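Local coordinates for lovastatin nonaketide synthase, polyketide synthase component (Aspergillus terreus, PDB 7CPX), which builds the dihydromonacolin L nonaketide of lovastatin from malonyl-CoA, NADPH and S-adenosylmethionine, working as a homodimer together with the partner protein LovC, at residues 290-295 and 329-334; 1755-1760 and 1792-1797; 2019-2024 and 2046-2051. The protein carries 2 engineered substitutions. All coordinates share one frame; numbering follows the deposited sequence.

Contact 1: 290-295 and 329-334; sequences SAQEAL and PQEAEA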
ATOM      1  N   SER A 290      41.571  10.822 -28.150  1.00 81.07           N
ATOM      2  CA  SER A 290      43.016  10.786 -27.949  1.00 81.07           C
ATOM      3  C   SER A 290      43.421   9.582 -27.112  1.00 81.07           C
ATOM      4  O   SER A 290      44.415   8.910 -27.413  1.00 81.07           O
ATOM      5  CB  SER A 290      43.482  12.080 -27.285  1.00 81.07           C
ATOM      6  OG  SER A 290      44.881  12.064 -27.063  1.00 81.07           O
ATOM      7  N   ALA A 291      42.663   9.293 -26.052  1.00 80.52           N
ATOM      8  CA  ALA A 291      42.989   8.155 -25.201  1.00 80.52           C
ATOM      9  C   ALA A 291      42.898   6.849 -25.976  1.00 80.52           C
ATOM     10  O   ALA A 291      43.763   5.977 -25.842  1.00 80.52           O
ATOM     11  CB  ALA A 291      42.059   8.127 -23.989  1.00 80.52           C
ATOM     12  N   GLN A 292      41.858   6.695 -26.798  1.00 81.50           N
ATOM     13  CA  GLN A 292      41.699   5.463 -27.564  1.00 81.50           C
ATOM     14  C   GLN A 292      42.767   5.342 -28.645  1.00 81.50           C
ATOM     15  O   GLN A 292      43.259   4.241 -28.920  1.00 81.50           O
ATOM     16  CB  GLN A 292      40.299   5.413 -28.171  1.00 81.50           C
ATOM     17  CG  GLN A 292      39.198   5.388 -27.128  1.00 81.50           C
ATOM     18  CD  GLN A 292      37.838   5.701 -27.706  1.00 81.50           C
ATOM     19  OE1 GLN A 292      37.679   5.825 -28.920  1.00 81.50           O
ATOM     20  NE2 GLN A 292      36.844   5.832 -26.837  1.00 81.50           N
ATOM     21  N   GLU A 293      43.138   6.461 -29.270  1.00 84.43           N
ATOM     22  CA  GLU A 293      44.233   6.439 -30.233  1.00 84.43           C
ATOM     23  C   GLU A 293      45.529   6.005 -29.565  1.00 84.43           C
ATOM     24  O   GLU A 293      46.279   5.186 -30.112  1.00 84.43           O
ATOM     25  CB  GLU A 293      44.395   7.821 -30.866  1.00 84.43           C
ATOM     26  CG  GLU A 293      45.536   7.929 -31.868  1.00 84.43           C
ATOM     27  CD  GLU A 293      45.856   9.366 -32.225  1.00 84.43           C
ATOM     28  OE1 GLU A 293      45.155  10.274 -31.732  1.00 84.43           O
ATOM     29  OE2 GLU A 293      46.812   9.591 -32.998  1.00 84.43           O
ATOM     30  N   ALA A 294      45.811   6.552 -28.381  1.00 81.31           N
ATOM     31  CA  ALA A 294      47.004   6.150 -27.648  1.00 81.31           C
ATOM     32  C   ALA A 294      46.937   4.677 -27.276  1.00 81.31           C
ATOM     33  O   ALA A 294      47.948   3.970 -27.326  1.00 81.31           O
ATOM     34  CB  ALA A 294      47.168   7.012 -26.397  1.00 81.31           C
ATOM     35  N   LEU A 295      45.752   4.198 -26.902  1.00 78.73           N
ATOM     36  CA  LEU A 295      45.584   2.785 -26.583  1.00 78.73           C
ATOM     37  C   LEU A 295      45.926   1.915 -27.782  1.00 78.73           C
ATOM     38  O   LEU A 295      46.659   0.929 -27.661  1.00 78.73           O
ATOM     39  CB  LEU A 295      44.148   2.521 -26.133  1.00 78.73           C
ATOM     40  CG  LEU A 295      43.689   1.063 -26.116  1.00 78.73           C
ATOM     41  CD1 LEU A 295      44.585   0.229 -25.228  1.00 78.73           C
ATOM     42  CD2 LEU A 295      42.248   0.965 -25.654  1.00 78.73           C
ATOM     43  N   PRO A 329      31.704   9.333 -32.873  1.00 87.64           N
ATOM     44  CA  PRO A 329      32.702  10.205 -33.513  1.00 87.64           C
ATOM     45  C   PRO A 329      34.062  10.141 -32.844  1.00 87.64           C
ATOM     46  O   PRO A 329      35.090  10.164 -33.532  1.00 87.64           O
ATOM     47  CB  PRO A 329      32.074  11.601 -33.395  1.00 87.64           C
ATOM     48  CG  PRO A 329      30.619  11.355 -33.199  1.00 87.64           C
ATOM     49  CD  PRO A 329      30.524  10.088 -32.420  1.00 87.64           C
ATOM     50  N   GLN A 330      34.096  10.055 -31.513  1.00 86.00           N
ATOM     51  CA  GLN A 330      35.371   9.947 -30.815  1.00 86.00           C
ATOM     52  C   GLN A 330      36.103   8.676 -31.220  1.00 86.00           C
ATOM     53  O   GLN A 330      37.313   8.697 -31.474  1.00 86.00           O
ATOM     54  CB  GLN A 330      35.145   9.973 -29.304  1.00 86.00           C
ATOM     55  CG  GLN A 330      34.502  11.251 -28.788  1.00 86.00           C
ATOM     56  CD  GLN A 330      35.469  12.416 -28.733  1.00 86.00           C
ATOM     57  OE1 GLN A 330      36.671  12.252 -28.940  1.00 86.00           O
ATOM     58  NE2 GLN A 330      34.948  13.603 -28.448  1.00 86.00           N
ATOM     59  N   GLU A 331      35.381   7.557 -31.292  1.00 85.98           N
ATOM     60  CA  GLU A 331      36.003   6.298 -31.685  1.00 85.98           C
ATOM     61  C   GLU A 331      36.504   6.354 -33.119  1.00 85.98           C
ATOM     62  O   GLU A 331      37.595   5.858 -33.422  1.00 85.98           O
ATOM     63  CB  GLU A 331      35.010   5.152 -31.518  1.00 85.98           C
ATOM     64  CG  GLU A 331      35.584   3.800 -31.878  1.00 85.98           C
ATOM     65  CD  GLU A 331      34.644   2.668 -31.544  1.00 85.98           C
ATOM     66  OE1 GLU A 331      33.421   2.906 -31.484  1.00 85.98           O
ATOM     67  OE2 GLU A 331      35.133   1.540 -31.336  1.00 85.98           O
ATOM     68  N   ALA A 332      35.712   6.935 -34.021  1.00 85.86           N
ATOM     69  CA  ALA A 332      36.143   7.044 -35.409  1.00 85.86           C
ATOM     70  C   ALA A 332      37.394   7.900 -35.522  1.00 85.86           C
ATOM     71  O   ALA A 332      38.326   7.563 -36.263  1.00 85.86           O
ATOM     72  CB  ALA A 332      35.018   7.621 -36.265  1.00 85.86           C
ATOM     73  N   GLU A 333      37.437   9.014 -34.789  1.00 87.11           N
ATOM     74  CA  GLU A 333      38.623   9.860 -34.799  1.00 87.11           C
ATOM     75  C   GLU A 333      39.830   9.112 -34.255  1.00 87.11           C
ATOM     76  O   GLU A 333      40.932   9.214 -34.804  1.00 87.11           O
ATOM     77  CB  GLU A 333      38.369  11.127 -33.984  1.00 87.11           C
ATOM     78  CG  GLU A 333      39.558  12.067 -33.910  1.00 87.11           C
ATOM     79  CD  GLU A 333      39.213  13.384 -33.247  1.00 87.11           C
ATOM     80  OE1 GLU A 333      38.047  13.555 -32.836  1.00 87.11           O
ATOM     81  OE2 GLU A 333      40.108  14.248 -33.134  1.00 87.11           O
ATOM     82  N   ALA A 334      39.642   8.356 -33.172  1.00 85.98           N
ATOM     83  CA  ALA A 334      40.750   7.597 -32.603  1.00 85.98           C
ATOM     84  C   ALA A 334      41.276   6.579 -33.603  1.00 85.98           C
ATOM     85  O   ALA A 334      42.490   6.446 -33.794  1.00 85.98           O
ATOM     86  CB  ALA A 334      40.303   6.905 -31.317  1.00 85.98           C
TER

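Contact 2: 1755-1760 and 1792-1797; sequences GVHVLD and WTQEPE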
ATOM      1  N   GLY A1755     -13.188  76.507  -9.303  1.00125.07           N
ATOM      2  CA  GLY A1755     -13.532  76.302  -7.912  1.00125.07           C
ATOM      3  C   GLY A1755     -15.033  76.292  -7.724  1.00125.07           C
ATOM      4  O   GLY A1755     -15.718  77.235  -8.125  1.00125.07           O
ATOM      5  N   VAL A1756     -15.560  75.231  -7.123  1.00124.07           N
ATOM      6  CA  VAL A1756     -16.993  75.063  -6.914  1.00124.07           C
ATOM      7  C   VAL A1756     -17.242  74.869  -5.429  1.00124.07           C
ATOM      8  O   VAL A1756     -16.627  74.000  -4.799  1.00124.07           O
ATOM      9  CB  VAL A1756     -17.540  73.872  -7.719  1.00124.07           C
ATOM     10  CG1 VAL A1756     -18.961  73.559  -7.296  1.00124.07           C
ATOM     11  CG2 VAL A1756     -17.476  74.164  -9.207  1.00124.07           C
ATOM     12  N   HIS A1757     -18.139  75.676  -4.867  1.00127.66           N
ATOM     13  CA  HIS A1757     -18.530  75.536  -3.474  1.00127.66           C
ATOM     14  C   HIS A1757     -20.044  75.606  -3.356  1.00127.66           C
ATOM     15  O   HIS A1757     -20.709  76.309  -4.118  1.00127.66           O
ATOM     16  CB  HIS A1757     -17.888  76.615  -2.603  1.00127.66           C
ATOM     17  CG  HIS A1757     -16.393  76.563  -2.590  1.00127.66           C
ATOM     18  ND1 HIS A1757     -15.667  76.306  -1.448  1.00127.66           N
ATOM     19  CD2 HIS A1757     -15.488  76.720  -3.584  1.00127.66           C
ATOM     20  CE1 HIS A1757     -14.379  76.317  -1.738  1.00127.66           C
ATOM     21  NE2 HIS A1757     -14.243  76.564  -3.027  1.00127.66           N
ATOM     22  N   VAL A1758     -20.581  74.865  -2.392  1.00123.12           N
ATOM     23  CA  VAL A1758     -22.008  74.868  -2.099  1.00123.12           C
ATOM     24  C   VAL A1758     -22.185  75.015  -0.596  1.00123.12           C
ATOM     25  O   VAL A1758     -21.487  74.362   0.188  1.00123.12           O
ATOM     26  CB  VAL A1758     -22.705  73.590  -2.611  1.00123.12           C
ATOM     27  CG1 VAL A1758     -22.306  73.309  -4.048  1.00123.12           C
ATOM     28  CG2 VAL A1758     -22.377  72.407  -1.719  1.00123.12           C
ATOM     29  N   LEU A1759     -23.115  75.876  -0.199  1.00125.35           N
ATOM     30  CA  LEU A1759     -23.387  76.165   1.203  1.00125.35           C
ATOM     31  C   LEU A1759     -24.860  75.884   1.462  1.00125.35           C
ATOM     32  O   LEU A1759     -25.729  76.640   1.013  1.00125.35           O
ATOM     33  CB  LEU A1759     -23.032  77.611   1.538  1.00125.35           C
ATOM     34  CG  LEU A1759     -22.108  77.799   2.741  1.00125.35           C
ATOM     35  CD1 LEU A1759     -21.631  79.238   2.818  1.00125.35           C
ATOM     36  CD2 LEU A1759     -22.814  77.400   4.024  1.00125.35           C
ATOM     37  N   ASP A1760     -25.138  74.795   2.173  1.00122.41           N
ATOM     38  CA  ASP A1760     -26.502  74.407   2.500  1.00122.41           C
ATOM     39  C   ASP A1760     -26.845  74.934   3.888  1.00122.41           C
ATOM     40  O   ASP A1760     -26.182  74.590   4.871  1.00122.41           O
ATOM     41  CB  ASP A1760     -26.659  72.888   2.446  1.00122.41           C
ATOM     42  CG  ASP A1760     -28.105  72.450   2.558  1.00122.41           C
ATOM     43  OD1 ASP A1760     -28.996  73.321   2.483  1.00122.41           O
ATOM     44  OD2 ASP A1760     -28.351  71.237   2.721  1.00122.41           O
ATOM     45  N   TRP A1792      -4.627  74.052   5.156  1.00134.99           N
ATOM     46  CA  TRP A1792      -5.989  74.506   4.917  1.00134.99           C
ATOM     47  C   TRP A1792      -6.531  73.911   3.625  1.00134.99           C
ATOM     48  O   TRP A1792      -5.853  73.894   2.595  1.00134.99           O
ATOM     49  CB  TRP A1792      -6.035  76.032   4.852  1.00134.99           C
ATOM     50  CG  TRP A1792      -7.401  76.559   4.576  1.00134.99           C
ATOM     51  CD1 TRP A1792      -8.327  76.958   5.494  1.00134.99           C
ATOM     52  CD2 TRP A1792      -8.006  76.737   3.292  1.00134.99           C
ATOM     53  NE1 TRP A1792      -9.470  77.375   4.860  1.00134.99           N
ATOM     54  CE2 TRP A1792      -9.298  77.250   3.507  1.00134.99           C
ATOM     55  CE3 TRP A1792      -7.579  76.513   1.980  1.00134.99           C
ATOM     56  CZ2 TRP A1792     -10.166  77.542   2.462  1.00134.99           C
ATOM     57  CZ3 TRP A1792      -8.443  76.805   0.943  1.00134.99           C
ATOM     58  CH2 TRP A1792      -9.722  77.314   1.189  1.00134.99           C
ATOM     59  N   THR A1793      -7.765  73.423   3.690  1.00131.82           N
ATOM     60  CA  THR A1793      -8.388  72.709   2.588  1.00131.82           C
ATOM     61  C   THR A1793      -9.452  73.573   1.924  1.00131.82           C
ATOM     62  O   THR A1793      -9.882  74.598   2.458  1.00131.82           O
ATOM     63  CB  THR A1793      -9.008  71.396   3.073  1.00131.82           C
ATOM     64  OG1 THR A1793      -8.227  70.870   4.153  1.00131.82           O
ATOM     65  CG2 THR A1793      -9.037  70.384   1.949  1.00131.82           C
ATOM     66  N   GLN A1794      -9.885  73.128   0.742  1.00130.93           N
ATOM     67  CA  GLN A1794     -10.707  73.977  -0.114  1.00130.93           C
ATOM     68  C   GLN A1794     -12.057  74.287   0.522  1.00130.93           C
ATOM     69  O   GLN A1794     -12.534  75.424   0.445  1.00130.93           O
ATOM     70  CB  GLN A1794     -10.902  73.311  -1.475  1.00130.93           C
ATOM     71  CG  GLN A1794     -10.925  74.290  -2.643  1.00130.93           C
ATOM     72  CD  GLN A1794      -9.611  75.034  -2.818  1.00130.93           C
ATOM     73  OE1 GLN A1794      -9.599  76.243  -3.043  1.00130.93           O
ATOM     74  NE2 GLN A1794      -8.500  74.313  -2.721  1.00130.93           N
ATOM     75  N   GLU A1795     -12.674  73.308   1.181  1.00128.83           N
ATOM     76  CA  GLU A1795     -14.015  73.143   1.730  1.00128.83           C
ATOM     77  C   GLU A1795     -15.025  73.068   0.590  1.00128.83           C
ATOM     78  O   GLU A1795     -15.873  73.958   0.448  1.00128.83           O
ATOM     79  CB  GLU A1795     -14.359  74.304   2.664  1.00128.83           C
ATOM     80  CG  GLU A1795     -13.335  74.545   3.755  1.00128.83           C
ATOM     81  CD  GLU A1795     -13.585  75.831   4.517  1.00128.83           C
ATOM     82  OE1 GLU A1795     -14.547  76.550   4.172  1.00128.83           O
ATOM     83  OE2 GLU A1795     -12.821  76.124   5.459  1.00128.83           O
ATOM     84  N   PRO A1796     -14.963  72.025  -0.241  1.00123.48           N
ATOM     85  CA  PRO A1796     -15.781  72.016  -1.465  1.00123.48           C
ATOM     86  C   PRO A1796     -17.275  72.134  -1.217  1.00123.48           C
ATOM     87  O   PRO A1796     -17.979  72.738  -2.033  1.00123.48           O
ATOM     88  CB  PRO A1796     -15.424  70.667  -2.106  1.00123.48           C
ATOM     89  CG  PRO A1796     -15.016  69.814  -0.960  1.00123.48           C
ATOM     90  CD  PRO A1796     -14.293  70.733  -0.019  1.00123.48           C
ATOM     91  N   GLU A1797     -17.788  71.562  -0.132  1.00122.13           N
ATOM     92  CA  GLU A1797     -19.223  71.581   0.131  1.00122.13           C
ATOM     93  C   GLU A1797     -19.458  71.732   1.624  1.00122.13           C
ATOM     94  O   GLU A1797     -19.149  70.823   2.399  1.00122.13           O
ATOM     95  CB  GLU A1797     -19.895  70.310  -0.393  1.00122.13           C
ATOM     96  CG  GLU A1797     -19.724  70.098  -1.888  1.00122.13           C
ATOM     97  CD  GLU A1797     -20.479  68.887  -2.395  1.00122.13           C
ATOM     98  OE1 GLU A1797     -21.108  68.190  -1.571  1.00122.13           O
ATOM     99  OE2 GLU A1797     -20.446  68.631  -3.618  1.00122.13           O
TER

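Contact 3: 2019-2024 and 2046-2051; sequences WHLRRV and QRMMKV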
ATOM      1  N   TRP A2019     -27.051 -10.630  21.705  1.00 95.62           N
ATOM      2  CA  TRP A2019     -27.637 -11.683  22.526  1.00 95.62           C
ATOM      3  C   TRP A2019     -27.950 -11.175  23.928  1.00 95.62           C
ATOM      4  O   TRP A2019     -29.014 -11.474  24.485  1.00 95.62           O
ATOM      5  CB  TRP A2019     -26.688 -12.879  22.587  1.00 95.62           C
ATOM      6  CG  TRP A2019     -27.131 -13.948  23.526  1.00 95.62           C
ATOM      7  CD1 TRP A2019     -27.892 -15.038  23.227  1.00 95.62           C
ATOM      8  CD2 TRP A2019     -26.839 -14.033  24.924  1.00 95.62           C
ATOM      9  NE1 TRP A2019     -28.093 -15.797  24.352  1.00 95.62           N
ATOM     10  CE2 TRP A2019     -27.458 -15.200  25.409  1.00 95.62           C
ATOM     11  CE3 TRP A2019     -26.117 -13.233  25.814  1.00 95.62           C
ATOM     12  CZ2 TRP A2019     -27.375 -15.590  26.743  1.00 95.62           C
ATOM     13  CZ3 TRP A2019     -26.035 -13.620  27.137  1.00 95.62           C
ATOM     14  CH2 TRP A2019     -26.660 -14.788  27.590  1.00 95.62           C
ATOM     15  N   HIS A2020     -27.034 -10.403  24.515  1.00 98.23           N
ATOM     16  CA  HIS A2020     -27.288  -9.833  25.834  1.00 98.23           C
ATOM     17  C   HIS A2020     -28.486  -8.895  25.799  1.00 98.23           C
ATOM     18  O   HIS A2020     -29.308  -8.890  26.724  1.00 98.23           O
ATOM     19  CB  HIS A2020     -26.044  -9.097  26.331  1.00 98.23           C
ATOM     20  CG  HIS A2020     -26.262  -8.333  27.599  1.00 98.23           C
ATOM     21  ND1 HIS A2020     -26.350  -8.944  28.832  1.00 98.23           N
ATOM     22  CD2 HIS A2020     -26.413  -7.007  27.825  1.00 98.23           C
ATOM     23  CE1 HIS A2020     -26.542  -8.025  29.762  1.00 98.23           C
ATOM     24  NE2 HIS A2020     -26.585  -6.842  29.177  1.00 98.23           N
ATOM     25  N   LEU A2021     -28.596  -8.088  24.743  1.00102.67           N
ATOM     26  CA  LEU A2021     -29.742  -7.196  24.614  1.00102.67           C
ATOM     27  C   LEU A2021     -31.040  -7.984  24.514  1.00102.67           C
ATOM     28  O   LEU A2021     -32.039  -7.635  25.152  1.00102.67           O
ATOM     29  CB  LEU A2021     -29.563  -6.294  23.394  1.00102.67           C
ATOM     30  CG  LEU A2021     -28.327  -5.392  23.438  1.00102.67           C
ATOM     31  CD1 LEU A2021     -28.123  -4.704  22.103  1.00102.67           C
ATOM     32  CD2 LEU A2021     -28.442  -4.369  24.554  1.00102.67           C
ATOM     33  N   ARG A2022     -31.044  -9.060  23.723  1.00103.43           N
ATOM     34  CA  ARG A2022     -32.214  -9.928  23.674  1.00103.43           C
ATOM     35  C   ARG A2022     -32.548 -10.460  25.059  1.00103.43           C
ATOM     36  O   ARG A2022     -33.720 -10.529  25.445  1.00103.43           O
ATOM     37  CB  ARG A2022     -31.975 -11.087  22.707  1.00103.43           C
ATOM     38  CG  ARG A2022     -32.034 -10.705  21.240  1.00103.43           C
ATOM     39  CD  ARG A2022     -31.857 -11.917  20.340  1.00103.43           C
ATOM     40  NE  ARG A2022     -32.061 -11.590  18.934  1.00103.43           N
ATOM     41  CZ  ARG A2022     -31.115 -11.144  18.117  1.00103.43           C
ATOM     42  NH1 ARG A2022     -29.874 -10.954  18.533  1.00103.43           N
ATOM     43  NH2 ARG A2022     -31.424 -10.881  16.851  1.00103.43           N
ATOM     44  N   ARG A2023     -31.523 -10.841  25.821  1.00100.08           N
ATOM     45  CA  ARG A2023     -31.755 -11.386  27.153  1.00100.08           C
ATOM     46  C   ARG A2023     -32.382 -10.349  28.079  1.00100.08           C
ATOM     47  O   ARG A2023     -33.303 -10.668  28.841  1.00100.08           O
ATOM     48  CB  ARG A2023     -30.444 -11.899  27.745  1.00100.08           C
ATOM     49  CG  ARG A2023     -30.610 -12.610  29.076  1.00100.08           C
ATOM     50  CD  ARG A2023     -29.279 -13.087  29.628  1.00100.08           C
ATOM     51  NE  ARG A2023     -28.449 -11.983  30.094  1.00100.08           N
ATOM     52  CZ  ARG A2023     -28.605 -11.369  31.259  1.00100.08           C
ATOM     53  NH1 ARG A2023     -29.574 -11.706  32.095  1.00100.08           N
ATOM     54  NH2 ARG A2023     -27.770 -10.389  31.594  1.00100.08           N
ATOM     55  N   VAL A2024     -31.907  -9.109  28.029  1.00101.95           N
ATOM     56  CA  VAL A2024     -32.286  -8.094  29.005  1.00101.95           C
ATOM     57  C   VAL A2024     -33.389  -7.182  28.482  1.00101.95           C
ATOM     58  O   VAL A2024     -34.319  -6.853  29.219  1.00101.95           O
ATOM     59  CB  VAL A2024     -31.049  -7.274  29.434  1.00101.95           C
ATOM     60  CG1 VAL A2024     -29.961  -8.193  29.957  1.00101.95           C
ATOM     61  CG2 VAL A2024     -30.534  -6.427  28.283  1.00101.95           C
ATOM     62  N   GLN A2046     -28.028   0.320  16.977  1.00107.70           N
ATOM     63  CA  GLN A2046     -28.241  -0.530  15.813  1.00107.70           C
ATOM     64  C   GLN A2046     -28.566  -1.952  16.244  1.00107.70           C
ATOM     65  O   GLN A2046     -29.531  -2.554  15.758  1.00107.70           O
ATOM     66  CB  GLN A2046     -27.008  -0.507  14.912  1.00107.70           C
ATOM     67  CG  GLN A2046     -26.684   0.866  14.353  1.00107.70           C
ATOM     68  CD  GLN A2046     -25.415   0.877  13.527  1.00107.70           C
ATOM     69  OE1 GLN A2046     -24.774  -0.158  13.339  1.00107.70           O
ATOM     70  NE2 GLN A2046     -25.041   2.050  13.030  1.00107.70           N
ATOM     71  N   ARG A2047     -27.792  -2.490  17.188  1.00101.00           N
ATOM     72  CA  ARG A2047     -28.061  -3.836  17.677  1.00101.00           C
ATOM     73  C   ARG A2047     -29.463  -3.932  18.263  1.00101.00           C
ATOM     74  O   ARG A2047     -30.135  -4.959  18.113  1.00101.00           O
ATOM     75  CB  ARG A2047     -27.013  -4.233  18.712  1.00101.00           C
ATOM     76  CG  ARG A2047     -25.786  -4.882  18.107  1.00101.00           C
ATOM     77  CD  ARG A2047     -24.581  -4.752  19.012  1.00101.00           C
ATOM     78  NE  ARG A2047     -23.917  -3.463  18.861  1.00101.00           N
ATOM     79  CZ  ARG A2047     -22.795  -3.130  19.481  1.00101.00           C
ATOM     80  NH1 ARG A2047     -22.203  -3.954  20.327  1.00101.00           N
ATOM     81  NH2 ARG A2047     -22.251  -1.939  19.243  1.00101.00           N
ATOM     82  N   MET A2048     -29.929  -2.869  18.920  1.00108.40           N
ATOM     83  CA  MET A2048     -31.290  -2.886  19.441  1.00108.40           C
ATOM     84  C   MET A2048     -32.291  -3.095  18.314  1.00108.40           C
ATOM     85  O   MET A2048     -33.235  -3.883  18.448  1.00108.40           O
ATOM     86  CB  MET A2048     -31.592  -1.589  20.191  1.00108.40           C
ATOM     87  CG  MET A2048     -30.845  -1.441  21.503  1.00108.40           C
ATOM     88  SD  MET A2048     -31.389   0.000  22.440  1.00108.40           S
ATOM     89  CE  MET A2048     -30.639  -0.319  24.032  1.00108.40           C
ATOM     90  N   MET A2049     -32.087  -2.417  17.183  1.00110.91           N
ATOM     91  CA  MET A2049     -32.986  -2.594  16.050  1.00110.91           C
ATOM     92  C   MET A2049     -33.010  -4.037  15.568  1.00110.91           C
ATOM     93  O   MET A2049     -33.984  -4.449  14.929  1.00110.91           O
ATOM     94  CB  MET A2049     -32.575  -1.669  14.905  1.00110.91           C
ATOM     95  CG  MET A2049     -32.690  -0.185  15.227  1.00110.91           C
ATOM     96  SD  MET A2049     -34.393   0.404  15.335  1.00110.91           S
ATOM     97  CE  MET A2049     -34.792   0.052  17.047  1.00110.91           C
ATOM     98  N   LYS A2050     -31.964  -4.812  15.860  1.00106.39           N
ATOM     99  CA  LYS A2050     -31.961  -6.220  15.488  1.00106.39           C
ATOM    100  C   LYS A2050     -32.709  -7.081  16.497  1.00106.39           C
ATOM    101  O   LYS A2050     -33.266  -8.118  16.123  1.00106.39           O
ATOM    102  CB  LYS A2050     -30.525  -6.725  15.346  1.00106.39           C
ATOM    103  CG  LYS A2050     -29.756  -6.100  14.200  1.00106.39           C
ATOM    104  CD  LYS A2050     -28.393  -6.752  14.039  1.00106.39           C
ATOM    105  CE  LYS A2050     -27.634  -6.184  12.852  1.00106.39           C
ATOM    106  NZ  LYS A2050     -26.326  -6.869  12.650  1.00106.39           N
ATOM    107  N   VAL A2051     -32.737  -6.676  17.764  1.00106.06           N
ATOM    108  CA  VAL A2051     -33.338  -7.506  18.805  1.00106.06           C
ATOM    109  C   VAL A2051     -34.769  -7.079  19.098  1.00106.06           C
ATOM    110  O   VAL A2051     -35.616  -7.914  19.425  1.00106.06           O
ATOM    111  CB  VAL A2051     -32.472  -7.462  20.079  1.00106.06           C
ATOM    112  CG1 VAL A2051     -31.017  -7.743  19.745  1.00106.06           C
ATOM    113  CG2 VAL A2051     -32.619  -6.126  20.776  1.00106.06           C
TER

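Contact 1: 290-295 and 329-334
The methyl group of Ala334 presses against the helix carrying Gln292 and Glu293, in the thiolase-type fold of the ketosynthase. Ala334 CB lies 3.5 Å from Gln292 CB and equally close, 3.5 Å, to Glu293 N, so this small residue meets the partner helix almost at its backbone. That suits the near approach of the two axes, 8.1 Å apart and inclined by 38°, with the chains running in broadly the same direction. Gln292 extends the contact along the second helix. Its CG stands anti to the carbonyl carbon (chi1 -62°), and the chain beyond runs out straight, bringing OE1 to 3.3 Å from Glu331 CA and 3.7 Å from Ala334 CB. The amide oxygen thus lies against aliphatic carbons, and no hydrogen bond joins the segments. On the other flank, Glu293 contributes the start of its side chain while its carboxylate turns to Lys297 in a salt bridge.

In the next shell, Phe434 of strand 428-435 touches both Gln292 and Glu331, and Asn440 of strand 439-446 touches Gln292, so the two helices share a floor of sheet. His289, just ahead of Ser290, is hydrogen-bonded to Gln330 OE1. Glu331 leads toward the catalytic region, its side chain touching His320, a predicted ketosynthase active-site residue. Its carboxylate is held by the backbone of the residue after His320: Glu331 OE1 accepts a hydrogen bond from Gly321 N.

Contact 2: 1755-1760 and 1792-1797
Pro1796 O is approached by two donors of the facing strand. Val1758 N gives it a weak hydrogen bond, 3.4 Å long and bent to 142° at the hydrogen, while the CA-H of His1757 points at it much more directly, with 3.2 Å from His1757 CA to Pro1796 O. The imidazole of His1757 reaches back along the incoming loop. A chi1 of -62° sets the ring beside its own backbone N and carries it to the carbonyls that precede Pro1796: Gln1794 O lies at the ring edge, near its plane, 3.0 Å from His1757 CE1, and Glu1795 O is 3.0 Å from His1757 ND1.

Further along, Val1758 and Glu1797 run side by side and point the same way, with Val1758 CG2 3.5 Å from Glu1797 CB. The aliphatic stem of the glutamate thus packs on a methyl, while its carboxylate is gathered in by Arg1745, Arg1748 and Arg2423. Three arginines on one buried acid would probably keep it ionised.

The loop leads into strand 1797-1801, the parallel neighbour of 1755-1761, and Val1758 also bonds to the backbone of Val1798. With helix 1775-1784 between them, the two strands form a beta-alpha-beta crossover, consistent with a Rossmann-like fold. Helix 1735-1750 covers the face bearing Val1756, strand 1720-1728 lies along the far edge of 1755-1761, and helix 1775-1784 packs through Leu1779 on His1757, Leu1759 and Glu1795.

Contact 3: 2019-2024 and 2046-2051
One face of the Arg2022 guanidinium is covered by Val2051, whose CG1 sits 3.6 Å above the plane, displaced toward the rim. The same methyl is 3.5 Å from Arg2022 CG, so the extended arginine runs past the valine, touching it with CG and then with the face of its guanidinium. Lys2050 O approaches obliquely, 3.4 Å from Arg2022 NH2, at too poor an angle for a hydrogen bond; the firm polar partner is Asp2018, salt-bridged to Arg2022 NH1.

Beside this, Leu2021 makes the apolar part of the joint. Its chi1 of -61° swings CG to the side of the backbone N, and CD1 then reaches across the second helix to 3.6 Å from Arg2047 CB; the same CD1 is 4.3 Å from Met2048 CG. Leu2021 CB packs on Val2051 CG2 at 4.0 Å. The axes pass 9.2 Å apart at 58°.

Outward, His2020 and Arg2023 bind Glu1106 of the second subunit, and Arg2023 also Glu2203 there; inward, Met2048 reaches Leu1966, Leu1968 and Leu2032 of the sheet. Both helices link strands of a five-stranded parallel sheet whose order, 3-2-1-4-5, is consistent with a Rossmann-like alpha/beta fold.

Overall arrangement
Contacts 1 and 2 are buried, whereas contact 3 is only partly so, lying where the second subunit comes close. Contacts 1 and 3 each pair two inclined helices without any hydrogen bond between them, yet the closer approach in contact 1 goes with a small alanine at the crossing, while leucine, valine and an arginine stem fill the wider joint of contact 3. Contact 2 instead joins a strand to a loop leading into its neighbour, so carbonyl oxygens dominate. Acids in contacts 1 and 2 look elsewhere, to a backbone N-H, a lysine or arginines. The three belong to separate alpha/beta units, each built on its own sheet, with centres 85 to 92 Å apart.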